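Local coordinates for SusD homolog (Bacteroides thetaiotaomicron, PDB 3EHM), which probably binds mucin O-glycans as a SusD-like outer-membrane lipoprotein, taking part in their use by this human gut symbiont, at residues N80-T84 against C483-E487; V201-S206 against N235-I239; R214-D219 against W520-S524; R475-S479 against D513-T517. All coordinates share one frame; numbering follows the deposited sequence.

Interaction 1: N80-T84 against C483-E487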
loop_
_atom_site.group_PDB
_atom_site.type_symbol
_atom_site.label_atom_id
_atom_site.label_comp_id
_atom_site.label_asym_id
_atom_site.label_seq_id
_atom_site.Cartn_x
_atom_site.Cartn_y
_atom_site.Cartn_z
ATOM N N ASN A 80 2.165 -13.961 11.002
ATOM C CA ASN A 80 3.162 -13.987 12.057
ATOM C C ASN A 80 4.565 -14.192 11.504
ATOM O O ASN A 80 5.438 -14.776 12.148
ATOM C CB ASN A 80 2.803 -15.044 13.093
ATOM C CG ASN A 80 1.635 -14.612 13.953
ATOM O OD1 ASN A 80 1.808 -14.221 15.111
ATOM N ND2 ASN A 80 0.438 -14.652 13.381
ATOM N N TRP A 81 4.744 -13.702 10.283
ATOM C CA TRP A 81 6.021 -13.713 9.586
ATOM C C TRP A 81 6.584 -15.078 9.204
ATOM O O TRP A 81 7.787 -15.211 8.990
ATOM C CB TRP A 81 7.055 -12.950 10.425
ATOM C CG TRP A 81 6.608 -11.580 10.896
ATOM C CD1 TRP A 81 5.324 -11.148 11.095
ATOM C CD2 TRP A 81 7.457 -10.510 11.327
ATOM N NE1 TRP A 81 5.323 -9.880 11.629
ATOM C CE2 TRP A 81 6.620 -9.465 11.782
ATOM C CE3 TRP A 81 8.844 -10.334 11.378
ATOM C CZ2 TRP A 81 7.129 -8.260 12.282
ATOM C CZ3 TRP A 81 9.351 -9.133 11.875
ATOM C CH2 TRP A 81 8.491 -8.113 12.320
ATOM N N ASN A 82 5.727 -16.091 9.121
ATOM C CA ASN A 82 6.184 -17.419 8.728
ATOM C C ASN A 82 5.886 -17.529 7.234
ATOM O O ASN A 82 4.787 -17.919 6.830
ATOM C CB ASN A 82 5.433 -18.498 9.511
ATOM C CG ASN A 82 6.057 -19.871 9.354
ATOM O OD1 ASN A 82 5.662 -20.827 10.025
ATOM N ND2 ASN A 82 7.035 -19.976 8.464
ATOM N N PHE A 83 6.870 -17.171 6.417
ATOM C CA PHE A 83 6.705 -17.180 4.971
ATOM C C PHE A 83 6.858 -18.561 4.340
ATOM O O PHE A 83 7.865 -18.861 3.699
ATOM C CB PHE A 83 7.689 -16.189 4.340
ATOM C CG PHE A 83 7.547 -14.773 4.852
ATOM C CD1 PHE A 83 6.344 -14.327 5.400
ATOM C CD2 PHE A 83 8.604 -13.873 4.746
ATOM C CE1 PHE A 83 6.197 -13.002 5.831
ATOM C CE2 PHE A 83 8.467 -12.544 5.172
ATOM C CZ PHE A 83 7.262 -12.111 5.715
ATOM N N THR A 84 5.830 -19.386 4.509
ATOM C CA THR A 84 5.828 -20.748 3.985
ATOM C C THR A 84 5.778 -20.812 2.467
ATOM O O THR A 84 5.394 -19.852 1.799
ATOM C CB THR A 84 4.636 -21.536 4.521
ATOM O OG1 THR A 84 3.425 -20.954 4.024
ATOM C CG2 THR A 84 4.623 -21.503 6.047
ATOM N N CYS A 483 13.720 -5.018 13.520
ATOM C CA CYS A 483 12.515 -5.200 12.716
ATOM C C CYS A 483 11.196 -5.192 13.481
ATOM O O CYS A 483 10.973 -6.008 14.380
ATOM C CB CYS A 483 12.592 -6.512 11.915
ATOM S SG CYS A 483 13.754 -6.497 10.518
ATOM N N ARG A 484 10.323 -4.260 13.116
ATOM C CA ARG A 484 8.994 -4.194 13.705
ATOM C C ARG A 484 8.053 -4.725 12.626
ATOM O O ARG A 484 6.885 -4.991 12.884
ATOM C CB ARG A 484 8.628 -2.762 14.101
ATOM C CG ARG A 484 9.424 -2.281 15.302
ATOM C CD ARG A 484 8.868 -1.006 15.913
ATOM N NE ARG A 484 9.691 -0.609 17.047
ATOM C CZ ARG A 484 9.515 0.494 17.762
ATOM N NH1 ARG A 484 8.530 1.335 17.473
ATOM N NH2 ARG A 484 10.344 0.761 18.764
ATOM N N VAL A 485 8.593 -4.879 11.415
ATOM C CA VAL A 485 7.857 -5.419 10.265
ATOM C C VAL A 485 8.864 -6.138 9.373
ATOM O O VAL A 485 10.055 -5.858 9.435
ATOM C CB VAL A 485 7.186 -4.307 9.405
ATOM C CG1 VAL A 485 6.383 -3.376 10.288
ATOM C CG2 VAL A 485 8.233 -3.535 8.611
ATOM N N PRO A 486 8.406 -7.094 8.545
ATOM C CA PRO A 486 9.377 -7.770 7.681
ATOM C C PRO A 486 9.866 -6.745 6.651
ATOM O O PRO A 486 9.139 -5.806 6.313
ATOM C CB PRO A 486 8.551 -8.884 7.030
ATOM C CG PRO A 486 7.468 -9.152 8.049
ATOM C CD PRO A 486 7.095 -7.763 8.491
ATOM N N GLU A 487 11.094 -6.906 6.169
ATOM C CA GLU A 487 11.635 -5.983 5.174
ATOM C C GLU A 487 11.127 -6.350 3.776
ATOM O O GLU A 487 11.187 -5.541 2.846
ATOM C CB GLU A 487 13.169 -6.030 5.173
ATOM C CG GLU A 487 13.854 -5.520 6.442
ATOM C CD GLU A 487 13.695 -4.023 6.659
ATOM O OE1 GLU A 487 13.382 -3.295 5.688
ATOM O OE2 GLU A 487 13.900 -3.568 7.807
#
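A proline-tryptophan CH-pi contact, Pro486 on Trp81, joins the loop just ahead of helix 85-110 to the loop between helices 472-475 and 495-498. The evidence is the position of Pro486 CG, which stands 3.8 Å from the centroid of the five-membered ring of Trp81, only 19° off the ring normal and therefore over the face. Pro486 CD continues the cover toward the six-membered ring, 3.7 Å from Trp81 CE2. The rim of the indole meets backbone instead: Trp81 CZ2 lies 3.3 Å from Arg484 O, which is near the ring plane. A side-chain contact is added where Trp81 CZ3 comes to 4.2 Å from Cys483 CB. The pyrrolidine has a second aromatic neighbour, for Pro486 CB sits at the edge of the Phe83 ring, 3.7 Å from CZ.

Both aromatic rings reach the proline through similar first torsions, with CG anti to the carbonyl carbon (chi1 -50° in Trp81 and -57° in Phe83). Phe83 is the centre of an inverse gamma turn, closed by Thr84 N donating to Asn82 O over 2.9 Å. No hydrogen bond crosses between the segments, so hydrophobic and CH-pi packing carries the contact. The polar atom of the indole is satisfied all the same, NE1 being bonded to Thr313 OG1, while Tyr63 packs edge-to-face with Trp81 and Phe489 does likewise with Phe83. The whole is a buried proline-aromatic CH-pi contact, joining two loops far apart in the sequence of the helix-rich SusD-like fold.

Interaction 2: V201-S206 against N235-I239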
loop_
_atom_site.group_PDB
_atom_site.type_symbol
_atom_site.label_atom_id
_atom_site.label_comp_id
_atom_site.label_asym_id
_atom_site.label_seq_id
_atom_site.Cartn_x
_atom_site.Cartn_y
_atom_site.Cartn_z
ATOM N N VAL A 201 -3.638 9.295 -18.015
ATOM C CA VAL A 201 -2.341 9.952 -18.104
ATOM C C VAL A 201 -1.966 10.506 -16.733
ATOM O O VAL A 201 -0.827 10.372 -16.290
ATOM C CB VAL A 201 -2.364 11.103 -19.136
ATOM C CG1 VAL A 201 -1.111 11.955 -18.999
ATOM C CG2 VAL A 201 -2.453 10.526 -20.552
ATOM N N LYS A 202 -2.928 11.123 -16.057
ATOM C CA LYS A 202 -2.671 11.673 -14.734
ATOM C C LYS A 202 -2.263 10.561 -13.779
ATOM O O LYS A 202 -1.371 10.742 -12.955
ATOM C CB LYS A 202 -3.911 12.390 -14.204
ATOM C CG LYS A 202 -4.262 13.648 -14.988
ATOM C CD LYS A 202 -5.443 14.367 -14.370
ATOM C CE LYS A 202 -5.701 15.685 -15.075
ATOM N NZ LYS A 202 -6.752 16.464 -14.372
ATOM N N LEU A 203 -2.914 9.407 -13.889
ATOM C CA LEU A 203 -2.575 8.286 -13.024
ATOM C C LEU A 203 -1.150 7.840 -13.313
ATOM O O LEU A 203 -0.383 7.562 -12.394
ATOM C CB LEU A 203 -3.547 7.120 -13.237
ATOM C CG LEU A 203 -3.158 5.798 -12.565
ATOM C CD1 LEU A 203 -2.973 6.002 -11.061
ATOM C CD2 LEU A 203 -4.231 4.757 -12.838
ATOM N N ALA A 204 -0.791 7.789 -14.594
ATOM C CA ALA A 204 0.556 7.384 -14.994
ATOM C C ALA A 204 1.623 8.329 -14.445
ATOM O O ALA A 204 2.666 7.886 -13.962
ATOM C CB ALA A 204 0.657 7.320 -16.526
ATOM N N ASN A 205 1.371 9.633 -14.534
ATOM C CA ASN A 205 2.322 10.622 -14.036
ATOM C C ASN A 205 2.376 10.620 -12.512
ATOM O O ASN A 205 3.406 10.937 -11.921
ATOM C CB ASN A 205 1.957 12.030 -14.515
ATOM C CG ASN A 205 2.256 12.249 -15.981
ATOM O OD1 ASN A 205 3.261 11.763 -16.506
ATOM N ND2 ASN A 205 1.392 13.006 -16.649
ATOM N N SER A 206 1.260 10.278 -11.877
ATOM C CA SER A 206 1.208 10.237 -10.420
ATOM C C SER A 206 2.050 9.063 -9.938
ATOM O O SER A 206 2.748 9.150 -8.923
ATOM C CB SER A 206 -0.240 10.084 -9.948
ATOM O OG SER A 206 -1.033 11.169 -10.405
ATOM N N ASN A 235 2.762 17.545 -19.956
ATOM C CA ASN A 235 2.691 16.086 -20.005
ATOM C C ASN A 235 1.374 15.495 -19.487
ATOM O O ASN A 235 1.234 14.275 -19.393
ATOM C CB ASN A 235 3.877 15.478 -19.244
ATOM C CG ASN A 235 5.212 15.738 -19.928
ATOM O OD1 ASN A 235 6.261 15.774 -19.278
ATOM N ND2 ASN A 235 5.181 15.911 -21.245
ATOM N N GLY A 236 0.412 16.349 -19.149
ATOM C CA GLY A 236 -0.874 15.847 -18.688
ATOM C C GLY A 236 -1.247 16.093 -17.235
ATOM O O GLY A 236 -2.424 16.020 -16.879
ATOM N N GLY A 237 -0.256 16.375 -16.396
ATOM C CA GLY A 237 -0.530 16.629 -14.992
ATOM C C GLY A 237 -0.685 15.365 -14.164
ATOM O O GLY A 237 -0.659 14.260 -14.698
ATOM N N VAL A 238 -0.836 15.535 -12.852
ATOM C CA VAL A 238 -1.005 14.415 -11.931
ATOM C C VAL A 238 -2.374 14.503 -11.259
ATOM O O VAL A 238 -3.137 15.433 -11.523
ATOM C CB VAL A 238 0.086 14.418 -10.836
ATOM C CG1 VAL A 238 1.439 14.083 -11.448
ATOM C CG2 VAL A 238 0.136 15.781 -10.154
ATOM N N ILE A 239 -2.682 13.537 -10.398
ATOM C CA ILE A 239 -3.964 13.524 -9.700
ATOM C C ILE A 239 -3.930 14.527 -8.547
ATOM O O ILE A 239 -3.286 14.289 -7.526
ATOM C CB ILE A 239 -4.282 12.111 -9.157
ATOM C CG1 ILE A 239 -4.429 11.131 -10.329
ATOM C CG2 ILE A 239 -5.571 12.135 -8.348
ATOM C CD1 ILE A 239 -4.594 9.680 -9.916
HETATM O O HOH W 1 -6.417 16.237 -10.917
HETATM O O HOH W 2 -4.188 17.551 -12.836
#
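Two carbonyl oxygens, Asn235 O and Gly237 O, lie in the plane of the Asn205 amide, 6° and 8° out of it, and both take their bonds from ND2. The bond from Asn205 ND2 to Asn235 O is 3.0 Å long with an N-H...O angle of 154°, and that from Asn205 ND2 to Gly237 O is 3.1 Å. Seen from the acceptors, the nitrogen stands above each carbonyl plane. Two bonds from one NH2 group fix the rotation of the amide. Gly237 O also receives a CA-H...O contact from Lys202 CA at 3.3 Å.

In this way the loop that follows helix 220-231 is laid along the flank of helix 197-215, part of the helix-rich SusD-like fold of the TPR clan. Gly236 comes close to Val201 here, and a CB on it would collide with Val201 CG1. The next residue of the helix after Asn205, Ser206, works in both directions through OG: it donates to Lys202 O within the helix, at 2.6 Å, and accepts from Ile239 N at 2.9 Å. Lys202 O is gripped from opposite faces of its plane by Ser206 OG and Ser206 N. Beside this bond, Leu203 and Ile239 lie side by side, their CD1 atoms 4.2 Å apart.

Interaction 3: R214-D219 against W520-S524; sequences RVHFID and WWVRS
Arg523 runs alongside Phe217, both side chains pointing the same way. Its CB starts 3.6 Å from Phe217 CB. At chi1 71° CG is placed between the backbone N and the carbonyl carbon, and the chain then extends to NE, carrying CD over the ring face in a CH-pi contact 3.6 Å from the centroid and 24° off the normal. NE passes CE1 of the ring, and NH1 ends 3.8 Å from Phe217 CZ, with guanidinium and ring planes 29° apart. The charged tip is held by Glu431, in a salt bridge to NH1, and by Thr459 O, bonded to NE. His216 CE1 covers the opposite face of the phenyl ring. With an alanine in place of Phe217, the aliphatic part of Arg523 would probably lose the face it lies on and a gap would open toward His216.

A second CH-pi contact sets Arg214 CG over the face of Trp521, 4.1 Å from the centroid of its five-membered ring, while the Arg214 guanidinium forms salt bridges with Asp138, Glu451 and Glu455. Val215 CG1 packs 3.6 Å from Trp520 CZ3, and Ile218 CG2 lies 3.5 Å from Trp520 NE1. Arginine-aromatic CH-pi packing of this kind fastens the C-terminal segment to the last part of helix 197-215 and the residues that follow it in this SusD-like, helix-rich fold.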
loop_
_atom_site.group_PDB
_atom_site.type_symbol
_atom_site.label_atom_id
_atom_site.label_comp_id
_atom_site.label_asym_id
_atom_site.label_seq_id
_atom_site.Cartn_x
_atom_site.Cartn_y
_atom_site.Cartn_z
ATOM N N ARG A 214 10.255 7.647 -4.349
ATOM C CA ARG A 214 10.715 6.393 -3.759
ATOM C C ARG A 214 12.223 6.190 -3.929
ATOM O O ARG A 214 12.864 5.589 -3.074
ATOM C CB ARG A 214 9.997 5.196 -4.394
ATOM C CG ARG A 214 10.298 3.866 -3.699
ATOM C CD ARG A 214 9.145 3.451 -2.794
ATOM N NE ARG A 214 8.057 2.854 -3.565
ATOM C CZ ARG A 214 6.769 3.152 -3.412
ATOM N NH1 ARG A 214 6.385 4.051 -2.514
ATOM N NH2 ARG A 214 5.861 2.534 -4.154
ATOM N N VAL A 215 12.788 6.693 -5.024
ATOM C CA VAL A 215 14.214 6.507 -5.279
ATOM C C VAL A 215 15.137 7.679 -4.951
ATOM O O VAL A 215 16.355 7.514 -4.966
ATOM C CB VAL A 215 14.476 6.144 -6.762
ATOM C CG1 VAL A 215 13.598 4.973 -7.186
ATOM C CG2 VAL A 215 14.220 7.357 -7.645
ATOM N N HIS A 216 14.585 8.846 -4.636
ATOM C CA HIS A 216 15.443 10.005 -4.379
ATOM C C HIS A 216 16.539 9.829 -3.328
ATOM O O HIS A 216 17.625 10.392 -3.476
ATOM C CB HIS A 216 14.587 11.259 -4.104
ATOM C CG HIS A 216 14.236 11.479 -2.663
ATOM N ND1 HIS A 216 15.070 12.141 -1.789
ATOM C CD2 HIS A 216 13.115 11.184 -1.964
ATOM C CE1 HIS A 216 14.477 12.246 -0.613
ATOM N NE2 HIS A 216 13.289 11.674 -0.692
ATOM N N PHE A 217 16.291 9.039 -2.285
ATOM C CA PHE A 217 17.313 8.830 -1.264
ATOM C C PHE A 217 18.461 7.948 -1.761
ATOM O O PHE A 217 19.628 8.205 -1.460
ATOM C CB PHE A 217 16.708 8.207 0.002
ATOM C CG PHE A 217 16.118 9.213 0.955
ATOM C CD1 PHE A 217 14.797 9.101 1.377
ATOM C CD2 PHE A 217 16.884 10.280 1.425
ATOM C CE1 PHE A 217 14.240 10.038 2.253
ATOM C CE2 PHE A 217 16.338 11.222 2.302
ATOM C CZ PHE A 217 15.014 11.101 2.715
ATOM N N ILE A 218 18.125 6.912 -2.521
ATOM C CA ILE A 218 19.122 5.982 -3.045
ATOM C C ILE A 218 19.735 6.461 -4.357
ATOM O O ILE A 218 20.924 6.256 -4.603
ATOM C CB ILE A 218 18.502 4.579 -3.269
ATOM C CG1 ILE A 218 18.133 3.952 -1.924
ATOM C CG2 ILE A 218 19.487 3.673 -4.015
ATOM C CD1 ILE A 218 19.330 3.627 -1.041
ATOM N N ASP A 219 18.925 7.097 -5.198
ATOM C CA ASP A 219 19.401 7.587 -6.487
ATOM C C ASP A 219 18.725 8.904 -6.852
ATOM O O ASP A 219 17.767 8.932 -7.626
ATOM C CB ASP A 219 19.119 6.552 -7.579
ATOM C CG ASP A 219 19.977 6.758 -8.815
ATOM O OD1 ASP A 219 20.134 7.916 -9.253
ATOM O OD2 ASP A 219 20.490 5.754 -9.355
ATOM N N TRP A 520 16.131 -2.509 -2.167
ATOM C CA TRP A 520 16.944 -1.470 -2.787
ATOM C C TRP A 520 16.687 -0.020 -2.384
ATOM O O TRP A 520 17.640 0.731 -2.163
ATOM C CB TRP A 520 16.838 -1.594 -4.309
ATOM C CG TRP A 520 17.593 -0.535 -5.060
ATOM C CD1 TRP A 520 18.948 -0.344 -5.083
ATOM C CD2 TRP A 520 17.029 0.485 -5.891
ATOM N NE1 TRP A 520 19.261 0.735 -5.881
ATOM C CE2 TRP A 520 18.102 1.262 -6.388
ATOM C CE3 TRP A 520 15.721 0.820 -6.264
ATOM C CZ2 TRP A 520 17.906 2.351 -7.239
ATOM C CZ3 TRP A 520 15.526 1.908 -7.114
ATOM C CH2 TRP A 520 16.616 2.660 -7.589
ATOM N N TRP A 521 15.420 0.383 -2.291
ATOM C CA TRP A 521 15.105 1.771 -1.947
ATOM C C TRP A 521 15.172 2.180 -0.475
ATOM O O TRP A 521 14.876 3.329 -0.143
ATOM C CB TRP A 521 13.739 2.175 -2.525
ATOM C CG TRP A 521 12.682 1.097 -2.526
ATOM C CD1 TRP A 521 12.087 0.536 -3.624
ATOM C CD2 TRP A 521 12.089 0.466 -1.386
ATOM N NE1 TRP A 521 11.162 -0.404 -3.237
ATOM C CE2 TRP A 521 11.142 -0.470 -1.869
ATOM C CE3 TRP A 521 12.264 0.597 -0.000
ATOM C CZ2 TRP A 521 10.373 -1.271 -1.014
ATOM C CZ3 TRP A 521 11.496 -0.202 0.851
ATOM C CH2 TRP A 521 10.562 -1.124 0.337
ATOM N N VAL A 522 15.571 1.269 0.408
ATOM C CA VAL A 522 15.650 1.624 1.823
ATOM C C VAL A 522 16.752 2.663 1.987
ATOM O O VAL A 522 17.897 2.419 1.614
ATOM C CB VAL A 522 15.969 0.403 2.704
ATOM C CG1 VAL A 522 16.132 0.845 4.163
ATOM C CG2 VAL A 522 14.851 -0.622 2.590
ATOM N N ARG A 523 16.407 3.820 2.539
ATOM C CA ARG A 523 17.388 4.883 2.702
ATOM C C ARG A 523 18.423 4.590 3.776
ATOM O O ARG A 523 18.174 3.834 4.718
ATOM C CB ARG A 523 16.693 6.218 3.000
ATOM C CG ARG A 523 16.063 6.348 4.381
ATOM C CD ARG A 523 15.259 7.640 4.442
ATOM N NE ARG A 523 14.686 7.931 5.753
ATOM C CZ ARG A 523 15.053 8.955 6.517
ATOM N NH1 ARG A 523 16.002 9.788 6.112
ATOM N NH2 ARG A 523 14.447 9.168 7.677
ATOM N N SER A 524 19.593 5.194 3.617
ATOM C CA SER A 524 20.676 5.024 4.571
ATOM C C SER A 524 20.345 5.779 5.847
ATOM O O SER A 524 19.580 6.748 5.826
ATOM C CB SER A 524 21.984 5.564 3.987
ATOM O OG SER A 524 22.374 4.806 2.853
HETATM O O HOH W 3 15.164 5.482 -1.669
HETATM O O HOH W 4 19.833 6.641 1.368
#

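Interaction 4: R475-S479 against D513-T517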
loop_
_atom_site.group_PDB
_atom_site.type_symbol
_atom_site.label_atom_id
_atom_site.label_comp_id
_atom_site.label_asym_id
_atom_site.label_seq_id
_atom_site.Cartn_x
_atom_site.Cartn_y
_atom_site.Cartn_z
ATOM N N ARG A 475 11.720 -15.521 12.806
ATOM C CA ARG A 475 11.292 -16.330 11.671
ATOM C C ARG A 475 11.810 -15.829 10.326
ATOM O O ARG A 475 11.874 -16.596 9.364
ATOM C CB ARG A 475 9.760 -16.419 11.623
ATOM C CG ARG A 475 9.143 -17.098 12.828
ATOM C CD ARG A 475 7.677 -17.462 12.613
ATOM N NE ARG A 475 7.149 -18.161 13.784
ATOM C CZ ARG A 475 6.431 -17.591 14.748
ATOM N NH1 ARG A 475 6.128 -16.302 14.684
ATOM N NH2 ARG A 475 6.045 -18.307 15.800
ATOM N N ILE A 476 12.174 -14.553 10.244
ATOM C CA ILE A 476 12.682 -14.022 8.980
ATOM C C ILE A 476 14.168 -13.704 9.035
ATOM O O ILE A 476 14.728 -13.180 8.074
ATOM C CB ILE A 476 11.940 -12.741 8.548
ATOM C CG1 ILE A 476 12.201 -11.624 9.557
ATOM C CG2 ILE A 476 10.460 -13.033 8.396
ATOM C CD1 ILE A 476 11.652 -10.276 9.128
ATOM N N GLY A 477 14.799 -14.019 10.163
ATOM C CA GLY A 477 16.222 -13.767 10.313
ATOM C C GLY A 477 16.565 -12.417 10.917
ATOM O O GLY A 477 17.659 -11.901 10.696
ATOM N N ALA A 478 15.637 -11.840 11.676
ATOM C CA ALA A 478 15.864 -10.543 12.313
ATOM C C ALA A 478 15.610 -10.659 13.813
ATOM O O ALA A 478 15.203 -11.714 14.297
ATOM C CB ALA A 478 14.934 -9.492 11.706
ATOM N N SER A 479 15.850 -9.576 14.550
ATOM C CA SER A 479 15.623 -9.590 15.993
ATOM C C SER A 479 14.614 -8.517 16.386
ATOM O O SER A 479 14.327 -7.605 15.611
ATOM C CB SER A 479 16.928 -9.349 16.753
ATOM O OG SER A 479 17.131 -7.964 16.981
ATOM N N ASP A 513 17.546 -14.700 0.444
ATOM C CA ASP A 513 16.135 -14.595 0.103
ATOM C C ASP A 513 15.306 -14.902 1.343
ATOM O O ASP A 513 14.692 -15.965 1.461
ATOM N N ILE A 514 15.314 -13.955 2.272
ATOM C CA ILE A 514 14.573 -14.068 3.521
ATOM C C ILE A 514 13.885 -12.728 3.787
ATOM O O ILE A 514 14.200 -11.724 3.144
ATOM C CB ILE A 514 15.518 -14.403 4.698
ATOM C CG1 ILE A 514 16.601 -13.330 4.811
ATOM C CG2 ILE A 514 16.166 -15.772 4.480
ATOM C CD1 ILE A 514 17.517 -13.510 6.004
ATOM N N GLY A 515 12.959 -12.718 4.738
ATOM C CA GLY A 515 12.225 -11.504 5.050
ATOM C C GLY A 515 13.009 -10.367 5.680
ATOM O O GLY A 515 12.549 -9.228 5.668
ATOM N N ALA A 516 14.187 -10.659 6.224
ATOM C CA ALA A 516 15.004 -9.631 6.866
ATOM C C ALA A 516 15.875 -8.824 5.902
ATOM O O ALA A 516 16.438 -7.795 6.276
ATOM C CB ALA A 516 15.881 -10.267 7.944
ATOM N N THR A 517 15.983 -9.275 4.661
ATOM C CA THR A 517 16.811 -8.575 3.684
ATOM C C THR A 517 16.184 -7.271 3.189
ATOM O O THR A 517 15.112 -7.268 2.584
ATOM C CB THR A 517 17.117 -9.495 2.493
ATOM O OG1 THR A 517 17.834 -10.642 2.966
ATOM C CG2 THR A 517 17.951 -8.775 1.448
#
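Ile476 meets Gly515 and Ala516 through both its backbone and its side chain. Its carbonyl oxygen accepts a weak hydrogen bond from Ala516 N, 3.2 Å long and bent to 127° at the hydrogen, and Ala516 CB lies 3.1 Å from the same Ile476 O. The side chain adds Ile476 CD1, which lies 3.7 Å from Gly515 C. Gly515 needs to lack a side chain at this spot, since a CB would stand 2.7 Å from Ile476 CG2. Ala478 CB closes the patch against Ala516 CB at 4.0 Å.

Two backbone motifs present these groups. Gly477, with phi 92°, ends the preceding helix in a Schellman motif, and residues Ile514 to Thr517 form a type I beta turn whose own closing bond is weak. Farther out, Ile476 also touches Trp81 and Phe83. Cutting Ile476 back to an alanine is likely to open a gap between Gly515 and those two aromatic rings.

Thr517 OG1 is bonded to Gly512 O, which braces the turn within its own loop, whereas Ile514 O links it to another loop through Arg488 NH1. The contact thus sits directly after the short helix 472-475, facing the loop that follows helix 505-509.

Interactions 1 and 4 form one cluster, their centres 7 Å apart, on the same side of the chain's centre; they touch through Glu487 N and Gly515 O, 2.8 Å apart, and through Cys483 packing on Ala478. Interaction 3 lies about 21 Å from interaction 1 and 20 Å from interaction 4, centre to centre. Interactions 2 and 3 share helix 197-215, with centres 23 Å apart. Along the chain, interaction 2 is nested within the loop closed by interaction 1, and interaction 4 within that of interaction 3, whereas interactions 1 and 3 cross. The C-terminal loops thus return to both an early loop and helix 197-215, joining distant parts of one SusD-like fold.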